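Local coordinates for protein importin-95 (Chaetomium thermophilum, PDB 4XRI) that probably serves as an importin-beta nuclear transport receptor, a flexible HEAT-repeat protein that carries proteinaceous cargo into the nucleus and is expected to bind a small GTPase, at residues I245-F250 / S282-V287; D286-A291 / Y352-A357; A744-G749 / I761-G766; I714-G719 / I767-G772. The protein carries 2 engineered substitutions. All coordinates share one frame; numbering follows the deposited sequence.

Interaction 1. Residues I245-F250 / S282-V287; sequences IQQGAF and SDDEDV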
loop_
_atom_site.group_PDB
_atom_site.type_symbol
_atom_site.label_atom_id
_atom_site.label_comp_id
_atom_site.label_asym_id
_atom_site.label_seq_id
_atom_site.Cartn_x
_atom_site.Cartn_y
_atom_site.Cartn_z
ATOM N N ILE A 245 23.231 11.415 -20.748
ATOM C CA ILE A 245 22.621 12.741 -20.711
ATOM C C ILE A 245 21.132 12.657 -21.031
ATOM O O ILE A 245 20.308 13.293 -20.368
ATOM C CB ILE A 245 23.308 13.703 -21.695
ATOM C CG1 ILE A 245 24.800 13.814 -21.377
ATOM C CG2 ILE A 245 22.648 15.073 -21.656
ATOM C CD1 ILE A 245 25.528 14.829 -22.231
ATOM N N GLN A 246 20.801 11.867 -22.050
ATOM C CA GLN A 246 19.412 11.595 -22.408
ATOM C C GLN A 246 18.630 11.062 -21.216
ATOM O O GLN A 246 17.540 11.547 -20.908
ATOM C CB GLN A 246 19.333 10.587 -23.559
ATOM C CG GLN A 246 19.434 11.192 -24.945
ATOM C CD GLN A 246 18.861 10.275 -26.012
ATOM O OE1 GLN A 246 19.329 9.153 -26.200
ATOM N NE2 GLN A 246 17.832 10.746 -26.705
ATOM N N GLN A 247 19.201 10.060 -20.556
ATOM C CA GLN A 247 18.580 9.432 -19.394
ATOM C C GLN A 247 18.296 10.435 -18.285
ATOM O O GLN A 247 17.203 10.455 -17.722
ATOM C CB GLN A 247 19.467 8.307 -18.855
ATOM C CG GLN A 247 19.609 7.128 -19.792
ATOM C CD GLN A 247 20.540 6.063 -19.248
ATOM O OE1 GLN A 247 20.436 5.668 -18.087
ATOM N NE2 GLN A 247 21.466 5.604 -20.081
ATOM N N GLY A 248 19.290 11.260 -17.973
ATOM C CA GLY A 248 19.138 12.288 -16.962
ATOM C C GLY A 248 18.057 13.275 -17.351
ATOM O O GLY A 248 17.261 13.706 -16.516
ATOM N N ALA A 249 18.022 13.621 -18.634
ATOM C CA ALA A 249 17.039 14.566 -19.156
ATOM C C ALA A 249 15.610 14.048 -19.019
ATOM O O ALA A 249 14.717 14.771 -18.566
ATOM C CB ALA A 249 17.337 14.880 -20.605
ATOM N N PHE A 250 15.398 12.795 -19.407
ATOM C CA PHE A 250 14.064 12.202 -19.371
ATOM C C PHE A 250 13.580 11.974 -17.947
ATOM O O PHE A 250 12.392 12.105 -17.656
ATOM C CB PHE A 250 14.037 10.886 -20.143
ATOM C CG PHE A 250 13.782 11.056 -21.609
ATOM C CD1 PHE A 250 12.521 11.393 -22.064
ATOM C CD2 PHE A 250 14.800 10.889 -22.530
ATOM C CE1 PHE A 250 12.274 11.555 -23.410
ATOM C CE2 PHE A 250 14.562 11.049 -23.881
ATOM C CZ PHE A 250 13.296 11.384 -24.321
ATOM N N SER A 282 13.825 4.625 -28.861
ATOM C CA SER A 282 15.282 4.629 -28.786
ATOM C C SER A 282 15.875 3.225 -28.753
ATOM O O SER A 282 15.253 2.286 -28.259
ATOM C CB SER A 282 15.744 5.407 -27.556
ATOM O OG SER A 282 17.146 5.299 -27.380
ATOM N N ASP A 283 17.088 3.095 -29.281
ATOM C CA ASP A 283 17.799 1.822 -29.278
ATOM C C ASP A 283 18.354 1.515 -27.895
ATOM O O ASP A 283 18.671 0.368 -27.581
ATOM C CB ASP A 283 18.927 1.834 -30.315
ATOM C CG ASP A 283 18.410 1.975 -31.733
ATOM O OD1 ASP A 283 17.293 1.485 -32.009
ATOM O OD2 ASP A 283 19.117 2.574 -32.571
ATOM N N ASP A 284 18.476 2.552 -27.073
ATOM C CA ASP A 284 18.919 2.397 -25.695
ATOM C C ASP A 284 17.719 2.087 -24.809
ATOM O O ASP A 284 16.809 2.906 -24.679
ATOM C CB ASP A 284 19.638 3.659 -25.215
ATOM C CG ASP A 284 20.207 3.513 -23.816
ATOM O OD1 ASP A 284 19.426 3.546 -22.844
ATOM O OD2 ASP A 284 21.441 3.376 -23.687
ATOM N N GLU A 285 17.719 0.906 -24.202
ATOM C CA GLU A 285 16.567 0.448 -23.434
ATOM C C GLU A 285 16.271 1.340 -22.230
ATOM O O GLU A 285 15.114 1.493 -21.833
ATOM C CB GLU A 285 16.771 -0.997 -22.968
ATOM C CG GLU A 285 15.594 -1.560 -22.182
ATOM C CD GLU A 285 15.576 -3.074 -22.145
ATOM O OE1 GLU A 285 16.441 -3.697 -22.794
ATOM O OE2 GLU A 285 14.690 -3.640 -21.469
ATOM N N ASP A 286 17.308 1.950 -21.668
ATOM C CA ASP A 286 17.139 2.758 -20.464
ATOM C C ASP A 286 16.401 4.075 -20.721
ATOM O O ASP A 286 15.579 4.487 -19.904
ATOM C CB ASP A 286 18.496 3.040 -19.815
ATOM C CG ASP A 286 19.114 1.801 -19.197
ATOM O OD1 ASP A 286 18.537 1.278 -18.223
ATOM O OD2 ASP A 286 20.175 1.352 -19.679
ATOM N N VAL A 287 16.678 4.738 -21.841
ATOM C CA VAL A 287 15.965 5.978 -22.143
ATOM C C VAL A 287 14.580 5.637 -22.680
ATOM O O VAL A 287 13.632 6.407 -22.512
ATOM C CB VAL A 287 16.726 6.873 -23.155
ATOM C CG1 VAL A 287 18.115 6.342 -23.410
ATOM C CG2 VAL A 287 15.953 7.034 -24.460
HETATM O O HOH W 1 18.468 7.491 -27.815
#
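OD1 of D284 draws in two N-H groups of the first turn of helix 285-310, one of them weakly, while the amide of Q247 faces it across the contact. V287 N reaches D284 OD1 at 3.2 Å, on the anti side and 17° out of the carboxylate plane; the bond from D286 N is the weak one. D284 is thus the N-cap of this helix. Q247 NE2 stays 4.0 Å from D284 OD1 and bonds instead to S243 OG, also a partner of D284 OD2, so one hydroxyl ties the two polar ends together. The chain of Q247 runs out extended (chi2 178°), bringing its CD to 3.7 Å from D286 CB, with the amide and the D286 carboxylate turned only 21° apart. Such packing between a helix and the next but one in the chain is what builds the superhelix of HEAT-repeat proteins. Beside these polar groups, V287 spreads its two methyls: CG1 lies 4.0 Å from Q247 CG, and CG2 approaches F250 CE2 obliquely at 4.3 Å. A water links Q246 and S282, donating to Q246 OE1 and lying 2.6 Å from S282 OG. S282 OG in turn accepts D284 N, an ST turn; Q246 NE2 bonds to T238 O.

Interaction 2. Residues D286-A291 / Y352-A357; sequences DVAKLA and YNISRA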
loop_
_atom_site.group_PDB
_atom_site.type_symbol
_atom_site.label_atom_id
_atom_site.label_comp_id
_atom_site.label_asym_id
_atom_site.label_seq_id
_atom_site.Cartn_x
_atom_site.Cartn_y
_atom_site.Cartn_z
ATOM N N ASP A 286 17.308 1.950 -21.668
ATOM C CA ASP A 286 17.139 2.758 -20.464
ATOM C C ASP A 286 16.401 4.075 -20.721
ATOM O O ASP A 286 15.579 4.487 -19.904
ATOM C CB ASP A 286 18.496 3.040 -19.815
ATOM C CG ASP A 286 19.114 1.801 -19.197
ATOM O OD1 ASP A 286 18.537 1.278 -18.223
ATOM O OD2 ASP A 286 20.175 1.352 -19.679
ATOM N N VAL A 287 16.678 4.738 -21.841
ATOM C CA VAL A 287 15.965 5.978 -22.143
ATOM C C VAL A 287 14.580 5.637 -22.680
ATOM O O VAL A 287 13.632 6.407 -22.512
ATOM C CB VAL A 287 16.726 6.873 -23.155
ATOM C CG1 VAL A 287 18.115 6.342 -23.410
ATOM C CG2 VAL A 287 15.953 7.034 -24.460
ATOM N N ALA A 288 14.468 4.471 -23.312
ATOM C CA ALA A 288 13.180 3.984 -23.784
ATOM C C ALA A 288 12.257 3.758 -22.594
ATOM O O ALA A 288 11.083 4.128 -22.628
ATOM C CB ALA A 288 13.344 2.701 -24.587
ATOM N N LYS A 289 12.804 3.156 -21.541
ATOM C CA LYS A 289 12.073 2.942 -20.292
ATOM C C LYS A 289 11.572 4.248 -19.696
ATOM O O LYS A 289 10.431 4.342 -19.242
ATOM C CB LYS A 289 12.953 2.233 -19.262
ATOM C CG LYS A 289 13.147 0.745 -19.478
ATOM C CD LYS A 289 13.944 0.163 -18.323
ATOM C CE LYS A 289 14.357 -1.268 -18.579
ATOM N NZ LYS A 289 15.138 -1.804 -17.431
ATOM N N LEU A 290 12.446 5.248 -19.685
ATOM C CA LEU A 290 12.142 6.543 -19.090
ATOM C C LEU A 290 11.076 7.298 -19.877
ATOM O O LEU A 290 10.242 8.006 -19.303
ATOM C CB LEU A 290 13.412 7.383 -18.992
ATOM C CG LEU A 290 14.387 6.927 -17.910
ATOM C CD1 LEU A 290 15.740 7.597 -18.071
ATOM C CD2 LEU A 290 13.807 7.228 -16.541
ATOM N N ALA A 291 11.108 7.135 -21.196
ATOM C CA ALA A 291 10.146 7.791 -22.066
ATOM C C ALA A 291 8.773 7.133 -21.940
ATOM O O ALA A 291 7.751 7.810 -21.999
ATOM C CB ALA A 291 10.628 7.763 -23.510
ATOM N N TYR A 352 12.015 -5.415 -14.353
ATOM C CA TYR A 352 11.365 -4.348 -15.096
ATOM C C TYR A 352 12.118 -4.059 -16.388
ATOM O O TYR A 352 13.082 -3.296 -16.398
ATOM C CB TYR A 352 11.258 -3.083 -14.242
ATOM C CG TYR A 352 10.038 -2.240 -14.545
ATOM C CD1 TYR A 352 8.756 -2.753 -14.377
ATOM C CD2 TYR A 352 10.164 -0.929 -14.986
ATOM C CE1 TYR A 352 7.638 -1.989 -14.647
ATOM C CE2 TYR A 352 9.049 -0.155 -15.258
ATOM C CZ TYR A 352 7.790 -0.691 -15.086
ATOM O OH TYR A 352 6.678 0.075 -15.355
ATOM N N ASN A 353 11.683 -4.696 -17.471
ATOM C CA ASN A 353 12.229 -4.415 -18.791
ATOM C C ASN A 353 11.267 -3.528 -19.577
ATOM O O ASN A 353 10.269 -3.055 -19.034
ATOM C CB ASN A 353 12.527 -5.714 -19.551
ATOM C CG ASN A 353 11.334 -6.651 -19.618
ATOM O OD1 ASN A 353 10.182 -6.216 -19.640
ATOM N ND2 ASN A 353 11.609 -7.951 -19.650
ATOM N N ILE A 354 11.562 -3.306 -20.852
ATOM C CA ILE A 354 10.769 -2.382 -21.653
ATOM C C ILE A 354 9.365 -2.919 -21.948
ATOM O O ILE A 354 8.409 -2.149 -22.060
ATOM C CB ILE A 354 11.484 -2.039 -22.984
ATOM C CG1 ILE A 354 10.763 -0.898 -23.706
ATOM C CG2 ILE A 354 11.608 -3.267 -23.877
ATOM C CD1 ILE A 354 10.630 0.360 -22.880
ATOM N N SER A 355 9.235 -4.239 -22.046
ATOM C CA SER A 355 7.964 -4.848 -22.424
ATOM C C SER A 355 6.940 -4.783 -21.295
ATOM O O SER A 355 5.753 -4.555 -21.532
ATOM C CB SER A 355 8.176 -6.302 -22.855
ATOM O OG SER A 355 8.756 -7.065 -21.812
ATOM N N ARG A 356 7.397 -4.981 -20.064
ATOM C CA ARG A 356 6.502 -4.911 -18.917
ATOM C C ARG A 356 6.174 -3.458 -18.609
ATOM O O ARG A 356 5.078 -3.144 -18.151
ATOM C CB ARG A 356 7.119 -5.602 -17.702
ATOM C CG ARG A 356 7.607 -7.004 -18.010
ATOM C CD ARG A 356 7.784 -7.845 -16.764
ATOM N NE ARG A 356 8.550 -9.053 -17.058
ATOM C CZ ARG A 356 8.559 -10.144 -16.301
ATOM N NH1 ARG A 356 7.830 -10.194 -15.195
ATOM N NH2 ARG A 356 9.292 -11.191 -16.655
ATOM N N ALA A 357 7.132 -2.575 -18.872
ATOM C CA ALA A 357 6.907 -1.143 -18.741
ATOM C C ALA A 357 5.806 -0.696 -19.699
ATOM O O ALA A 357 4.883 0.021 -19.311
ATOM C CB ALA A 357 8.191 -0.374 -19.006
#
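K289 reaches across to the backbone of Y352, its NZ donating to Y352 O over 2.7 Å. The ammonium lies in the carbonyl plane, with a C=O...N angle of 158°. An extended side chain carries it there, and on the way CE of K289 passes 3.8 Å from N353 CA, so the aliphatic part packs on the backbone while the charged end bonds to it. A methionine in place of K289 would probably leave the Y352 carbonyl without this donor and the entry to helix 354-369 less firmly tied to helix 285-310. Alongside, I354 supplies the apolar half: with CG1 anti to the backbone N (chi1 -171°), its CD1 meets the other helix, 3.8 Å from K289 N and 4.0 Å from A288 CB. One shell out, N353 sets the start of the helix on which I354 sits. Its OD1 accepts R356 N at 3.1 Å, nearly straight on (C=O...N angle 172°), and S355 OG at 2.7 Å from above the amide plane; the bond from S355 N is weak. Helix 285-310 contributes a further tie, E285 OE2 accepting I354 N, and V292 of the same helix also touches I354. The whole is an N-capped helix start docked on the flank of a preceding helix, as suits the stacked helices of an importin-beta HEAT solenoid.

Interaction 3. Residues A744-G749 / I761-G766; sequences ATITAG and ISLREG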
loop_
_atom_site.group_PDB
_atom_site.type_symbol
_atom_site.label_atom_id
_atom_site.label_comp_id
_atom_site.label_asym_id
_atom_site.label_seq_id
_atom_site.Cartn_x
_atom_site.Cartn_y
_atom_site.Cartn_z
ATOM N N ALA A 744 -11.415 10.701 23.392
ATOM C CA ALA A 744 -12.103 11.719 22.608
ATOM C C ALA A 744 -11.244 12.964 22.391
ATOM O O ALA A 744 -11.485 13.733 21.460
ATOM C CB ALA A 744 -13.412 12.099 23.279
ATOM N N THR A 745 -10.245 13.158 23.246
ATOM C CA THR A 745 -9.396 14.342 23.167
ATOM C C THR A 745 -8.204 14.127 22.237
ATOM O O THR A 745 -7.494 15.075 21.896
ATOM C CB THR A 745 -8.871 14.757 24.555
ATOM O OG1 THR A 745 -7.937 13.781 25.027
ATOM C CG2 THR A 745 -10.018 14.883 25.545
ATOM N N ILE A 746 -7.984 12.881 21.831
ATOM C CA ILE A 746 -6.883 12.572 20.927
ATOM C C ILE A 746 -7.212 13.014 19.503
ATOM O O ILE A 746 -8.186 12.556 18.909
ATOM C CB ILE A 746 -6.543 11.072 20.934
ATOM C CG1 ILE A 746 -6.020 10.658 22.311
ATOM C CG2 ILE A 746 -5.506 10.755 19.863
ATOM C CD1 ILE A 746 -5.635 9.199 22.409
ATOM N N THR A 747 -6.396 13.919 18.968
ATOM C CA THR A 747 -6.601 14.450 17.623
ATOM C C THR A 747 -5.297 14.485 16.839
ATOM O O THR A 747 -4.216 14.337 17.405
ATOM C CB THR A 747 -7.195 15.870 17.652
ATOM O OG1 THR A 747 -6.379 16.709 18.478
ATOM C CG2 THR A 747 -8.619 15.850 18.204
ATOM N N ALA A 748 -5.409 14.697 15.532
ATOM C CA ALA A 748 -4.247 14.707 14.647
ATOM C C ALA A 748 -3.409 15.962 14.854
ATOM O O ALA A 748 -2.235 16.004 14.472
ATOM C CB ALA A 748 -4.678 14.600 13.198
ATOM N N GLY A 749 -4.011 16.984 15.459
ATOM C CA GLY A 749 -3.307 18.225 15.733
ATOM C C GLY A 749 -3.554 19.279 14.675
ATOM O O GLY A 749 -4.394 19.082 13.800
ATOM N N ILE A 761 -10.097 9.019 13.230
ATOM C CA ILE A 761 -11.397 8.660 12.672
ATOM C C ILE A 761 -11.773 7.250 13.114
ATOM O O ILE A 761 -12.889 7.002 13.568
ATOM C CB ILE A 761 -11.407 8.728 11.135
ATOM C CG1 ILE A 761 -11.303 10.176 10.658
ATOM C CG2 ILE A 761 -12.674 8.089 10.582
ATOM C CD1 ILE A 761 -11.309 10.310 9.152
ATOM N N SER A 762 -10.821 6.333 12.991
ATOM C CA SER A 762 -11.025 4.958 13.421
ATOM C C SER A 762 -11.273 4.878 14.923
ATOM O O SER A 762 -12.136 4.125 15.378
ATOM C CB SER A 762 -9.821 4.096 13.046
ATOM O OG SER A 762 -9.959 2.785 13.563
ATOM N N LEU A 763 -10.502 5.647 15.685
ATOM C CA LEU A 763 -10.621 5.665 17.137
ATOM C C LEU A 763 -12.014 6.107 17.568
ATOM O O LEU A 763 -12.635 5.495 18.440
ATOM C CB LEU A 763 -9.567 6.593 17.746
ATOM C CG LEU A 763 -9.577 6.747 19.267
ATOM C CD1 LEU A 763 -9.245 5.427 19.935
ATOM C CD2 LEU A 763 -8.595 7.826 19.694
ATOM N N ARG A 764 -12.503 7.172 16.944
ATOM C CA ARG A 764 -13.792 7.748 17.306
ATOM C C ARG A 764 -14.949 6.869 16.849
ATOM O O ARG A 764 -16.036 6.918 17.424
ATOM C CB ARG A 764 -13.919 9.156 16.730
ATOM C CG ARG A 764 -12.972 10.143 17.406
ATOM C CD ARG A 764 -13.172 11.569 16.929
ATOM N NE ARG A 764 -12.544 12.514 17.850
ATOM C CZ ARG A 764 -12.762 13.825 17.847
ATOM N NH1 ARG A 764 -12.152 14.602 18.733
ATOM N NH2 ARG A 764 -13.591 14.358 16.962
ATOM N N GLU A 765 -14.711 6.063 15.819
ATOM C CA GLU A 765 -15.640 4.995 15.469
ATOM C C GLU A 765 -15.761 4.051 16.656
ATOM O O GLU A 765 -16.861 3.668 17.057
ATOM C CB GLU A 765 -15.173 4.230 14.227
ATOM C CG GLU A 765 -15.354 4.967 12.917
ATOM C CD GLU A 765 -14.880 4.148 11.731
ATOM O OE1 GLU A 765 -14.807 2.907 11.856
ATOM O OE2 GLU A 765 -14.572 4.745 10.678
ATOM N N GLY A 766 -14.609 3.690 17.214
ATOM C CA GLY A 766 -14.538 2.826 18.375
ATOM C C GLY A 766 -15.240 3.419 19.580
ATOM O O GLY A 766 -16.034 2.740 20.228
HETATM O O HOH W 2 -10.461 11.380 19.248
#
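R764 makes the polar part of the contact, its NH1 donating to A744 O at 2.9 Å. The donor approaches in the carbonyl plane, at a C=O...N angle of 159°, although the oxygen sits 27° out of the guanidinium plane. A water provides a second, indirect link: it accepts from R764 NE at 2.8 Å, at the edge and in the plane of the guanidinium, and lies 2.6 Å from I746 O, to which it probably donates. NH2 bonds to S800 OG, so each of the three nitrogens of this buried group has a partner and the plane is held against turning. With CG beside the backbone N (chi1 -69°) and the chain extended to NE, the guanidinium is carried out to the loop backbone. Replacing R764 by a leucine would probably leave the A744 carbonyl without this donor and the bridging water without NE to hold it. The methyl CG2 of T747 makes van der Waals contact with the guanidinium, 3.8 Å from R764 NH1. The apolar contact is L763 CD2 on I746 CB at 4.0 Å. L797 and I801 of helix 791-802 adjoin the arginine. The result is an inter-helix loop packed back on the helix it leads into, in an importin-beta alpha-solenoid.

Interaction 4. Residues I714-G719 / I767-G772; sequences ILQCFG and IMDAWG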
loop_
_atom_site.group_PDB
_atom_site.type_symbol
_atom_site.label_atom_id
_atom_site.label_comp_id
_atom_site.label_asym_id
_atom_site.label_seq_id
_atom_site.Cartn_x
_atom_site.Cartn_y
_atom_site.Cartn_z
ATOM N N ILE A 714 -10.321 -2.025 20.560
ATOM C CA ILE A 714 -10.574 -2.318 21.970
ATOM C C ILE A 714 -11.821 -1.584 22.468
ATOM O O ILE A 714 -12.617 -2.130 23.239
ATOM C CB ILE A 714 -9.360 -1.937 22.843
ATOM C CG1 ILE A 714 -8.227 -2.943 22.637
ATOM C CG2 ILE A 714 -9.735 -1.877 24.315
ATOM C CD1 ILE A 714 -6.949 -2.574 23.357
ATOM N N LEU A 715 -11.995 -0.349 22.008
ATOM C CA LEU A 715 -13.161 0.443 22.383
ATOM C C LEU A 715 -14.426 -0.127 21.758
ATOM O O LEU A 715 -15.464 -0.215 22.412
ATOM C CB LEU A 715 -12.980 1.903 21.970
ATOM C CG LEU A 715 -11.745 2.591 22.554
ATOM C CD1 LEU A 715 -11.748 4.065 22.208
ATOM C CD2 LEU A 715 -11.663 2.381 24.064
ATOM N N GLN A 716 -14.328 -0.514 20.488
ATOM C CA GLN A 716 -15.424 -1.196 19.807
ATOM C C GLN A 716 -15.793 -2.451 20.582
ATOM O O GLN A 716 -16.968 -2.790 20.732
ATOM C CB GLN A 716 -15.043 -1.553 18.364
ATOM C CG GLN A 716 -16.074 -2.410 17.654
ATOM C CD GLN A 716 -15.582 -2.935 16.312
ATOM O OE1 GLN A 716 -14.799 -2.283 15.616
ATOM N NE2 GLN A 716 -16.041 -4.125 15.947
ATOM N N CYS A 717 -14.767 -3.126 21.086
ATOM C CA CYS A 717 -14.941 -4.333 21.877
ATOM C C CYS A 717 -15.697 -4.055 23.177
ATOM O O CYS A 717 -16.554 -4.845 23.585
ATOM C CB CYS A 717 -13.578 -4.948 22.175
ATOM S SG CYS A 717 -13.632 -6.665 22.640
ATOM N N PHE A 718 -15.374 -2.933 23.819
ATOM C CA PHE A 718 -16.090 -2.488 25.016
ATOM C C PHE A 718 -17.587 -2.410 24.749
ATOM O O PHE A 718 -18.400 -2.789 25.586
ATOM C CB PHE A 718 -15.581 -1.122 25.492
ATOM C CG PHE A 718 -14.240 -1.169 26.169
ATOM C CD1 PHE A 718 -13.747 -2.353 26.693
ATOM C CD2 PHE A 718 -13.477 -0.019 26.293
ATOM C CE1 PHE A 718 -12.513 -2.387 27.319
ATOM C CE2 PHE A 718 -12.246 -0.048 26.917
ATOM C CZ PHE A 718 -11.762 -1.234 27.429
ATOM N N GLY A 719 -17.937 -1.915 23.568
ATOM C CA GLY A 719 -19.323 -1.786 23.166
ATOM C C GLY A 719 -20.016 -3.127 23.062
ATOM O O GLY A 719 -21.144 -3.287 23.519
ATOM N N ILE A 767 -14.953 4.685 19.873
ATOM C CA ILE A 767 -15.580 5.372 21.000
ATOM C C ILE A 767 -17.099 5.371 20.880
ATOM O O ILE A 767 -17.811 5.056 21.833
ATOM C CB ILE A 767 -15.115 6.836 21.122
ATOM C CG1 ILE A 767 -13.592 6.927 21.209
ATOM C CG2 ILE A 767 -15.753 7.479 22.338
ATOM C CD1 ILE A 767 -13.070 8.350 21.216
ATOM N N MET A 768 -17.585 5.719 19.694
ATOM C CA MET A 768 -19.019 5.804 19.447
ATOM C C MET A 768 -19.689 4.441 19.578
ATOM O O MET A 768 -20.787 4.331 20.121
ATOM C CB MET A 768 -19.284 6.392 18.063
ATOM C CG MET A 768 -20.597 7.137 17.949
ATOM S SD MET A 768 -20.774 8.424 19.194
ATOM C CE MET A 768 -19.279 9.363 18.938
ATOM N N ASP A 769 -19.018 3.404 19.084
ATOM C CA ASP A 769 -19.501 2.038 19.249
ATOM C C ASP A 769 -19.583 1.689 20.730
ATOM O O ASP A 769 -20.551 1.073 21.178
ATOM C CB ASP A 769 -18.593 1.042 18.522
ATOM C CG ASP A 769 -18.666 1.178 17.013
ATOM O OD1 ASP A 769 -19.629 1.795 16.510
ATOM O OD2 ASP A 769 -17.763 0.658 16.328
ATOM N N ALA A 770 -18.558 2.087 21.479
ATOM C CA ALA A 770 -18.498 1.837 22.914
ATOM C C ALA A 770 -19.681 2.481 23.624
ATOM O O ALA A 770 -20.415 1.808 24.348
ATOM C CB ALA A 770 -17.186 2.349 23.491
ATOM N N TRP A 771 -19.871 3.780 23.401
ATOM C CA TRP A 771 -20.983 4.500 24.019
ATOM C C TRP A 771 -22.324 3.884 23.635
ATOM O O TRP A 771 -23.214 3.740 24.472
ATOM C CB TRP A 771 -20.962 5.983 23.632
ATOM C CG TRP A 771 -19.984 6.819 24.419
ATOM C CD1 TRP A 771 -19.025 7.653 23.912
ATOM C CD2 TRP A 771 -19.871 6.902 25.847
ATOM N NE1 TRP A 771 -18.328 8.250 24.935
ATOM C CE2 TRP A 771 -18.825 7.805 26.132
ATOM C CE3 TRP A 771 -20.550 6.298 26.913
ATOM C CZ2 TRP A 771 -18.445 8.122 27.433
ATOM C CZ3 TRP A 771 -20.171 6.615 28.204
ATOM C CH2 TRP A 771 -19.127 7.517 28.453
ATOM N N GLY A 772 -22.447 3.498 22.369
ATOM C CA GLY A 772 -23.659 2.873 21.870
ATOM C C GLY A 772 -24.035 1.606 22.617
ATOM O O GLY A 772 -25.187 1.425 23.002
HETATM O O HOH W 3 -15.197 0.282 15.216
#
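L715 and I767 both direct their first side-chain branch beside the backbone N (chi1 -58° for L715 CG, -55° for I767 CG1), torsions that lay the two chains alongside each other and bring CD1 of L715 onto CG1 of I767, at 3.5 Å. Further along, the backbones touch: CA of G719 stands 3.7 Å from A770 CA, and the methyl CB of A770 rests 3.3 Å from L715 O. F718 touches the same methyl through its CB. The segment axes come as close as 6.8 Å at an angle of 14°, an almost parallel pairing of helices 711-725 and 754-780, consistent with the stacked, nearly parallel helices of an alpha-solenoid. Glycine is what allows it, for a CB on G719 would fall only 2.5 Å from D769 O. At the margin, Q716 and D769 lie alongside each other with amide and carboxylate nearly perpendicular. A water joins them, donating to Q716 OE1 at 2.6 Å and to D769 OD2 at 2.8 Å. Both of its protons are thus spent on acceptors, which lets two oxygens that could not bond directly share the edge of an otherwise apolar, close-packed seam.

Going from the N terminus, interaction 1 closes a loop of largely helical chain between helices 243-260 and 285-310, and interaction 2 takes over at once, sharing D286 and V287 and running on to helix 354-369. Helix 285-310 is therefore used twice; the centres of the two interactions are 10 Å apart, and together they tie helices 243-260, 285-310 and 354-369. Much later, interaction 4 joins helix 711-725 to helix 754-780 and encloses interaction 3, whose short loop onto the same helix is nested within it; L715 packs on L763 where they meet. The two pairs do not touch, lying on opposite sides of the chain's centre, with interactions 2 and 3 about 32 Å apart at their nearest atoms.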